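Local atomic coordinates of hypothetical protein (Parabacteroides distasonis, PDB entry 4JM1), a protein that is of unknown function but folds as a small alpha/beta domain resembling the prodomain of alpha-lytic protease. Residues Gly23-Ala28 / Ser54-Val59; Lys16-Asp21 / Ala67-Gly72; Val59-Ile64 / Lys77-Ala82. All coordinates share one frame; numbering follows the deposited sequence. Where two conformers were deposited one is given.

Contact 1. Residues Gly23-Ala28 / Ser54-Val59; sequences GFLVIA and SGLKGV
The two parallel strands of a beta-alpha-beta unit meet here: Leu25 pairs with Val59 where strands 24-29 and 58-63 run side by side, with helix 38-50 as the connection between them. Two backbone hydrogen bonds close this end. Leu25 N gives a nearly straight bond to Gly58 O at 3.0 Å. Just before the paired residues, Lys57 N donates to Gly23 O at 2.9 Å, well tilted from the carbonyl plane. Val59 CA in turn comes within 3.1 Å of Leu25 O, a close CA-H...O contact.

The face carrying Leu25 and Val59 turns to helix 38-50. Leu25 and Val59 lie side by side and point the same way, with Leu25 CB 4.0 Å from Val59 CG2. Having its CG anti to the backbone N (chi1 173°), Leu25 also lets CD2 approach Leu56 CD1, while Leu56 CD2 sits against Leu25 CB. Further along, Ile27 CD1 reaches Val59 CG1 at 4.0 Å. From helix 38-50, Phe44 covers Ile27, Ala48 covers Leu56, and Ala41 and Leu45 cover Val59; Val19 packs on Leu25.

Phe24 belongs to the other face, beside Leu60. The ring lies beside Gly58, where a beta carbon would come tight against Phe24 CE2, so glycine suits the site. Lys57 crosses the ring at about a right angle: its chain runs on extended to NZ, which bonds weakly to Asn22 O, while the CH-pi contact is made at its root, Lys57 CB standing 4.0 Å from the Phe24 ring centroid and 13° off the ring normal.

Contact 2. Residues Lys16-Asp21 / Ala67-Gly72; sequences KAAVTD and AKFEQG
Lys16 lies over one face of the Phe69 ring, the two side chains sliding past each other in opposite directions. Lys16 starts out trans from the backbone N (chi1 -168°) and stays extended, letting its methylenes track across the ring: CG passes near CZ, CD makes a CH-pi contact 3.9 Å from the ring centroid, offset toward the rim, and Lys16 CE ends 3.6 Å from Phe69 CG. Lys16 has two conformers, so its outer atoms are less certain. Ala18 comes at the ring edge, its CB in the ring plane, 3.9 Å from Phe69 CD2.

Phe69 belongs to the beta hairpin 68-70/73-75, which folds over the sheet on the side away from helix 38-50; Ala28 and Val74 add to its surroundings. Gly72, in the turn of that hairpin, swings its carbonyl to the end of strand 16-19. Asp21 N donates to Gly72 O at 2.9 Å in an almost straight bond (176°), and Thr20 CB stands 3.4 Å from the same oxygen. Thr20 OG1 turns instead to Asn22 OD1 and Phe24 O. Asp21 OD1 lies 3.5 Å from Gly72 CA, and a beta carbon on Gly72 would run into Asp21 OD2; its positive phi favours glycine too.

Contact 3. Residues Val59-Ile64 / Lys77-Ala82; sequences VLIVDI and KRIGKA
The guanidinium of Arg78 has Leu60 CD1 and Val62 CG1 against it, both at oblique positions: Leu60 CD1 is 3.9 Å from Arg78 NE, and Val62 CG1 lies 4.2 Å from Arg78 NH1. The arginine chain bends at chi2 (73°) and stands off the sheet beside Val62, its guanidinium next to Leu60 CD1, and NH1 bonds to Gly76 O and Val74 O. With an alanine here, Leu60 and Val62 would probably lose this cover, and the carbonyls of Gly76 and Val74 the donor they share. The other flat group, the Asp63 carboxylate, makes a salt bridge through OD1 to Lys65 NZ.

Behind these side chains strands 58-63 and 78-83 pair antiparallel at the edge of the mixed sheet. Val59 and Ala82 form a hydrogen-bonded pair, each N-H bonding to the other's O. In the next such pair Ile61 N donates to Gly80 O at 2.9 Å, from 41° above the carbonyl plane. Between them Leu60 CD2 rests on Lys81 CB. The regular ladder then breaks in a classic beta bulge, where Ile79 and Gly80 both face Ile61. Ile61 O takes a firm bond from Ile79 N at 2.8 Å and a weak one from Gly80 N at 3.5 Å. Ile79, its CG1 between backbone N and carbonyl carbon (chi1 70°), crosses Ile61 at about a right angle, CG1 meeting Ile61 CG2 at 3.7 Å.

Past the bulge a water bridges the gap, accepting from Asp63 N at 2.9 Å and donating to Lys77 O at 2.7 Å. It gives the one an acceptor and the other a donor where the backbones are too far apart to bond directly.

Overall arrangement
Contacts 1 and 3 build the sheet itself, working from strand 58-63 and sharing Val59: contact 1 adds a parallel neighbour, contact 3 an antiparallel one at the edge. Both are partly buried, with aliphatic side chains under helix 38-50. Contact 2 is a surface contact that bonds no strands together; it lays the hairpin after strand 58-63 over the opposite face, by an aromatic ring and one turn carbonyl. Backbone bonds from Ala18 and Lys16 to Val26 and Ala28 tie it to contact 1, and Ala67 on Val62 ties it to contact 3. Ladders of backbone bonds dominate contact 3, whereas lysine methylenes on rings mark contacts 1 and 2.

Contact 1. Residues Gly23-Ala28 / Ser54-Val59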
loop_
_atom_site.group_PDB
_atom_site.type_symbol
_atom_site.label_atom_id
_atom_site.label_comp_id
_atom_site.label_asym_id
_atom_site.label_seq_id
_atom_site.Cartn_x
_atom_site.Cartn_y
_atom_site.Cartn_z
ATOM N N GLY A 23 -3.535 0.487 10.810
ATOM C CA GLY A 23 -3.602 1.805 10.194
ATOM C C GLY A 23 -2.735 2.118 8.996
ATOM O O GLY A 23 -2.668 3.268 8.585
ATOM N N PHE A 24 -2.074 1.108 8.442
ATOM C CA PHE A 24 -1.275 1.308 7.237
ATOM C C PHE A 24 -2.062 0.928 5.989
ATOM O O PHE A 24 -2.892 0.015 6.002
ATOM C CB PHE A 24 0.038 0.514 7.296
ATOM C CG PHE A 24 1.017 1.043 8.318
ATOM C CD1 PHE A 24 0.994 0.595 9.619
ATOM C CD2 PHE A 24 1.938 1.992 7.981
ATOM C CE1 PHE A 24 1.889 1.087 10.574
ATOM C CE2 PHE A 24 2.844 2.495 8.926
ATOM C CZ PHE A 24 2.826 2.033 10.207
ATOM N N LEU A 25 -1.746 1.615 4.905
ATOM C CA LEU A 25 -2.230 1.240 3.564
ATOM C C LEU A 25 -1.119 0.433 2.917
ATOM O O LEU A 25 -0.017 0.950 2.708
ATOM C CB LEU A 25 -2.574 2.473 2.721
ATOM C CG LEU A 25 -2.932 2.223 1.254
ATOM C CD1 LEU A 25 -4.083 1.241 1.089
ATOM C CD2 LEU A 25 -3.246 3.577 0.581
ATOM N N VAL A 26 -1.419 -0.830 2.645
ATOM C CA VAL A 26 -0.480 -1.772 2.054
ATOM C C VAL A 26 -0.816 -1.950 0.573
ATOM O O VAL A 26 -1.986 -2.217 0.222
ATOM C CB VAL A 26 -0.503 -3.127 2.753
ATOM C CG1 VAL A 26 0.498 -4.091 2.091
ATOM C CG2 VAL A 26 -0.209 -2.977 4.264
ATOM N N ILE A 27 0.192 -1.719 -0.266
ATOM C CA ILE A 27 0.048 -1.750 -1.706
ATOM C C ILE A 27 1.015 -2.776 -2.292
ATOM O O ILE A 27 2.226 -2.680 -2.079
ATOM C CB ILE A 27 0.250 -0.345 -2.299
ATOM C CG1 ILE A 27 -0.817 0.624 -1.697
ATOM C CG2 ILE A 27 0.168 -0.383 -3.815
ATOM C CD1 ILE A 27 -0.680 2.078 -2.046
ATOM N N ALA A 28 0.455 -3.730 -3.043
ATOM C CA ALA A 28 1.222 -4.823 -3.642
ATOM C C ALA A 28 1.442 -4.524 -5.126
ATOM O O ALA A 28 0.484 -4.294 -5.866
ATOM C CB ALA A 28 0.497 -6.157 -3.459
ATOM N N SER A 54 -8.292 9.454 5.077
ATOM C CA SER A 54 -7.838 9.978 6.362
ATOM C C SER A 54 -7.370 8.846 7.255
ATOM O O SER A 54 -7.702 7.683 7.045
ATOM C CB SER A 54 -8.965 10.795 7.042
ATOM O OG SER A 54 -10.079 10.004 7.328
ATOM N N GLY A 55 -6.559 9.217 8.231
ATOM C CA GLY A 55 -6.167 8.340 9.310
ATOM C C GLY A 55 -5.044 7.371 9.011
ATOM O O GLY A 55 -4.792 6.471 9.825
ATOM N N LEU A 56 -4.380 7.507 7.867
ATOM C CA LEU A 56 -3.339 6.550 7.535
ATOM C C LEU A 56 -2.089 6.872 8.336
ATOM O O LEU A 56 -1.659 8.010 8.394
ATOM C CB LEU A 56 -2.995 6.593 6.059
ATOM C CG LEU A 56 -4.094 6.171 5.103
ATOM C CD1 LEU A 56 -3.575 6.326 3.663
ATOM C CD2 LEU A 56 -4.545 4.758 5.381
ATOM N N LYS A 57 -1.491 5.844 8.915
ATOM C CA LYS A 57 -0.162 5.970 9.527
ATOM C C LYS A 57 0.947 5.993 8.500
ATOM O O LYS A 57 2.037 6.491 8.762
ATOM C CB LYS A 57 0.074 4.827 10.507
ATOM C CG LYS A 57 -0.799 4.964 11.728
ATOM C CD LYS A 57 -0.426 3.963 12.770
ATOM C CE LYS A 57 -1.324 4.112 13.966
ATOM N NZ LYS A 57 -1.234 2.896 14.810
ATOM N N GLY A 58 0.673 5.437 7.315
ATOM C CA GLY A 58 1.684 5.406 6.292
ATOM C C GLY A 58 1.249 4.471 5.184
ATOM O O GLY A 58 0.158 3.909 5.245
ATOM N N VAL A 59 2.106 4.330 4.177
ATOM C CA VAL A 59 1.976 3.349 3.102
ATOM C C VAL A 59 3.148 2.382 3.179
ATOM O O VAL A 59 4.309 2.800 3.405
ATOM C CB VAL A 59 1.936 4.031 1.728
ATOM C CG1 VAL A 59 2.250 3.044 0.563
ATOM C CG2 VAL A 59 0.571 4.707 1.564
#

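Contact 2. Residues Lys16-Asp21 / Ala67-Gly72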
loop_
_atom_site.group_PDB
_atom_site.type_symbol
_atom_site.label_atom_id
_atom_site.label_comp_id
_atom_site.label_asym_id
_atom_site.label_seq_id
_atom_site.Cartn_x
_atom_site.Cartn_y
_atom_site.Cartn_z
ATOM N N LYS A 16 -2.927 -5.139 -5.984
ATOM C CA LYS A 16 -3.844 -5.334 -4.865
ATOM C C LYS A 16 -3.441 -4.345 -3.769
ATOM O O LYS A 16 -2.286 -3.939 -3.694
ATOM C CB LYS A 16 -3.783 -6.790 -4.365
ATOM C CG LYS A 16 -4.888 -7.193 -3.388
ATOM C CD LYS A 16 -4.948 -8.701 -3.140
ATOM C CE LYS A 16 -5.947 -9.046 -2.016
ATOM N NZ LYS A 16 -6.398 -10.500 -1.961
ATOM N N ALA A 17 -4.407 -3.930 -2.964
ATOM C CA ALA A 17 -4.148 -3.028 -1.845
ATOM C C ALA A 17 -5.156 -3.264 -0.734
ATOM O O ALA A 17 -6.270 -3.736 -0.976
ATOM C CB ALA A 17 -4.177 -1.539 -2.304
ATOM N N ALA A 18 -4.778 -2.883 0.483
ATOM C CA ALA A 18 -5.657 -3.015 1.637
ATOM C C ALA A 18 -5.189 -2.126 2.767
ATOM O O ALA A 18 -3.991 -1.959 2.973
ATOM C CB ALA A 18 -5.709 -4.454 2.126
ATOM N N VAL A 19 -6.136 -1.556 3.506
ATOM C CA VAL A 19 -5.820 -0.932 4.801
ATOM C C VAL A 19 -5.882 -2.002 5.876
ATOM O O VAL A 19 -6.803 -2.816 5.938
ATOM C CB VAL A 19 -6.754 0.252 5.104
ATOM C CG1 VAL A 19 -6.568 0.806 6.542
ATOM C CG2 VAL A 19 -6.555 1.371 4.079
ATOM N N THR A 20 -4.880 -1.996 6.734
ATOM C CA THR A 20 -4.761 -3.010 7.774
ATOM C C THR A 20 -5.226 -2.418 9.109
ATOM O O THR A 20 -5.358 -1.181 9.276
ATOM C CB THR A 20 -3.303 -3.535 7.840
ATOM O OG1 THR A 20 -2.387 -2.446 8.025
ATOM C CG2 THR A 20 -2.932 -4.297 6.564
ATOM N N ASP A 21 -5.482 -3.313 10.063
ATOM C CA ASP A 21 -6.058 -2.881 11.346
ATOM C C ASP A 21 -5.173 -1.900 12.108
ATOM O O ASP A 21 -5.660 -1.048 12.857
ATOM C CB ASP A 21 -6.364 -4.091 12.249
ATOM C CG ASP A 21 -7.530 -4.950 11.735
ATOM O OD1 ASP A 21 -8.300 -4.504 10.836
ATOM O OD2 ASP A 21 -7.651 -6.101 12.230
ATOM N N ALA A 67 3.530 -11.572 -0.982
ATOM C CA ALA A 67 2.708 -11.079 0.096
ATOM C C ALA A 67 1.467 -11.947 0.282
ATOM O O ALA A 67 0.890 -12.431 -0.708
ATOM C CB ALA A 67 2.306 -9.643 -0.196
ATOM N N LYS A 68 1.016 -12.074 1.532
ATOM C CA LYS A 68 -0.232 -12.779 1.842
ATOM C C LYS A 68 -1.211 -11.843 2.512
ATOM O O LYS A 68 -0.997 -11.423 3.646
ATOM C CB LYS A 68 0.051 -13.983 2.722
ATOM C CG LYS A 68 0.968 -15.016 2.071
ATOM N N PHE A 69 -2.282 -11.508 1.801
ATOM C CA PHE A 69 -3.324 -10.629 2.330
ATOM C C PHE A 69 -4.263 -11.487 3.167
ATOM O O PHE A 69 -4.729 -12.552 2.700
ATOM C CB PHE A 69 -4.117 -9.972 1.188
ATOM C CG PHE A 69 -3.375 -8.856 0.502
ATOM C CD1 PHE A 69 -2.369 -9.130 -0.400
ATOM C CD2 PHE A 69 -3.706 -7.527 0.752
ATOM C CE1 PHE A 69 -1.652 -8.106 -1.013
ATOM C CE2 PHE A 69 -2.983 -6.499 0.154
ATOM C CZ PHE A 69 -1.989 -6.793 -0.760
ATOM N N GLU A 70 -4.522 -11.031 4.384
ATOM C CA GLU A 70 -5.432 -11.671 5.334
ATOM C C GLU A 70 -6.434 -10.632 5.826
ATOM O O GLU A 70 -6.285 -9.466 5.539
ATOM C CB GLU A 70 -4.605 -12.213 6.504
ATOM C CG GLU A 70 -3.529 -13.199 6.059
ATOM C CD GLU A 70 -2.633 -13.665 7.187
ATOM O OE1 GLU A 70 -2.652 -13.052 8.281
ATOM O OE2 GLU A 70 -1.899 -14.645 6.959
ATOM N N GLN A 71 -7.426 -11.033 6.614
ATOM C CA GLN A 71 -8.328 -10.040 7.194
ATOM C C GLN A 71 -7.532 -9.177 8.191
ATOM O O GLN A 71 -6.957 -9.669 9.160
ATOM C CB GLN A 71 -9.565 -10.682 7.863
ATOM C CG GLN A 71 -10.632 -9.668 8.355
ATOM C CD GLN A 71 -11.251 -8.813 7.231
ATOM O OE1 GLN A 71 -11.122 -7.584 7.232
ATOM N NE2 GLN A 71 -11.930 -9.461 6.283
ATOM N N GLY A 72 -7.474 -7.882 7.906
ATOM C CA GLY A 72 -6.845 -6.918 8.802
ATOM C C GLY A 72 -5.325 -6.826 8.802
ATOM O O GLY A 72 -4.794 -6.038 9.553
#

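Contact 3. Residues Val59-Ile64 / Lys77-Ala82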
loop_
_atom_site.group_PDB
_atom_site.type_symbol
_atom_site.label_atom_id
_atom_site.label_comp_id
_atom_site.label_asym_id
_atom_site.label_seq_id
_atom_site.Cartn_x
_atom_site.Cartn_y
_atom_site.Cartn_z
ATOM N N VAL A 59 2.106 4.330 4.177
ATOM C CA VAL A 59 1.976 3.349 3.102
ATOM C C VAL A 59 3.148 2.382 3.179
ATOM O O VAL A 59 4.309 2.800 3.405
ATOM C CB VAL A 59 1.936 4.031 1.728
ATOM C CG1 VAL A 59 2.250 3.044 0.563
ATOM C CG2 VAL A 59 0.571 4.707 1.564
ATOM N N LEU A 60 2.827 1.103 2.967
ATOM C CA LEU A 60 3.796 0.028 2.887
ATOM C C LEU A 60 3.675 -0.584 1.502
ATOM O O LEU A 60 2.560 -0.900 1.071
ATOM C CB LEU A 60 3.575 -1.043 3.979
ATOM C CG LEU A 60 3.468 -0.469 5.389
ATOM C CD1 LEU A 60 2.991 -1.589 6.338
ATOM C CD2 LEU A 60 4.785 0.189 5.852
ATOM N N ILE A 61 4.810 -0.779 0.826
ATOM C CA ILE A 61 4.854 -1.493 -0.442
ATOM C C ILE A 61 5.322 -2.919 -0.208
ATOM O O ILE A 61 6.274 -3.144 0.527
ATOM C CB ILE A 61 5.777 -0.805 -1.477
ATOM C CG1 ILE A 61 5.449 0.703 -1.589
ATOM C CG2 ILE A 61 5.708 -1.550 -2.853
ATOM C CD1 ILE A 61 4.089 1.077 -2.171
ATOM N N VAL A 62 4.594 -3.866 -0.794
ATOM C CA VAL A 62 4.977 -5.258 -0.790
ATOM C C VAL A 62 4.950 -5.809 -2.233
ATOM O O VAL A 62 4.400 -5.182 -3.149
ATOM C CB VAL A 62 3.998 -6.105 0.120
ATOM C CG1 VAL A 62 4.060 -5.641 1.602
ATOM C CG2 VAL A 62 2.570 -6.141 -0.414
ATOM N N ASP A 63 5.618 -6.956 -2.425
ATOM C CA ASP A 63 5.632 -7.634 -3.732
ATOM C C ASP A 63 4.413 -8.537 -3.805
ATOM O O ASP A 63 4.245 -9.419 -2.964
ATOM C CB ASP A 63 6.934 -8.416 -3.884
ATOM C CG ASP A 63 7.146 -8.998 -5.286
ATOM O OD1 ASP A 63 6.196 -9.077 -6.102
ATOM O OD2 ASP A 63 8.310 -9.361 -5.567
ATOM N N ILE A 64 3.584 -8.331 -4.835
ATOM C CA ILE A 64 2.428 -9.196 -5.091
ATOM C C ILE A 64 2.801 -10.697 -5.165
ATOM O O ILE A 64 1.991 -11.567 -4.828
ATOM C CB ILE A 64 1.701 -8.774 -6.402
ATOM C CG1 ILE A 64 0.305 -9.411 -6.520
ATOM C CG2 ILE A 64 2.567 -9.092 -7.676
ATOM C CD1 ILE A 64 -0.732 -8.862 -5.525
ATOM N N LYS A 77 7.532 -9.285 3.298
ATOM C CA LYS A 77 8.553 -8.257 3.386
ATOM C C LYS A 77 8.010 -6.929 2.829
ATOM O O LYS A 77 7.424 -6.880 1.750
ATOM C CB LYS A 77 9.785 -8.636 2.599
ATOM C CG LYS A 77 10.993 -7.727 2.873
ATOM C CD LYS A 77 12.157 -8.005 1.931
ATOM C CE LYS A 77 13.293 -7.146 2.258
ATOM N NZ LYS A 77 14.364 -7.340 1.294
ATOM N N ARG A 78 8.207 -5.857 3.591
ATOM C CA ARG A 78 7.927 -4.508 3.136
ATOM C C ARG A 78 9.143 -4.034 2.343
ATOM O O ARG A 78 10.243 -3.866 2.892
ATOM C CB ARG A 78 7.629 -3.559 4.301
ATOM C CG ARG A 78 6.290 -3.800 4.971
ATOM C CD ARG A 78 6.167 -5.057 5.861
ATOM N NE ARG A 78 4.907 -4.994 6.593
ATOM C CZ ARG A 78 3.831 -5.767 6.411
ATOM N NH1 ARG A 78 3.874 -6.828 5.625
ATOM N NH2 ARG A 78 2.711 -5.525 7.081
ATOM N N ILE A 79 8.921 -3.814 1.051
ATOM C CA ILE A 79 9.958 -3.397 0.115
ATOM C C ILE A 79 10.089 -1.890 -0.033
ATOM O O ILE A 79 11.001 -1.381 -0.700
ATOM C CB ILE A 79 9.806 -4.131 -1.244
ATOM C CG1 ILE A 79 8.575 -3.681 -2.025
ATOM C CG2 ILE A 79 9.822 -5.694 -1.022
ATOM C CD1 ILE A 79 8.367 -4.344 -3.363
ATOM N N GLY A 80 9.149 -1.158 0.560
ATOM C CA GLY A 80 9.204 0.288 0.628
ATOM C C GLY A 80 8.219 0.763 1.684
ATOM O O GLY A 80 7.266 0.060 2.016
ATOM N N LYS A 81 8.440 1.971 2.216
ATOM C CA LYS A 81 7.584 2.519 3.235
ATOM C C LYS A 81 7.641 4.028 3.226
ATOM O O LYS A 81 8.644 4.618 2.780
ATOM C CB LYS A 81 7.964 1.952 4.615
ATOM C CG LYS A 81 9.280 2.411 5.199
ATOM C CD LYS A 81 9.485 1.705 6.549
ATOM C CE LYS A 81 10.728 2.173 7.264
ATOM N NZ LYS A 81 11.925 1.384 6.867
ATOM N N ALA A 82 6.582 4.636 3.742
ATOM C CA ALA A 82 6.473 6.086 3.952
ATOM C C ALA A 82 5.515 6.323 5.110
ATOM O O ALA A 82 4.438 5.728 5.162
ATOM C CB ALA A 82 5.946 6.781 2.697
HETATM O O HOH W 1 7.127 -8.445 -0.429
#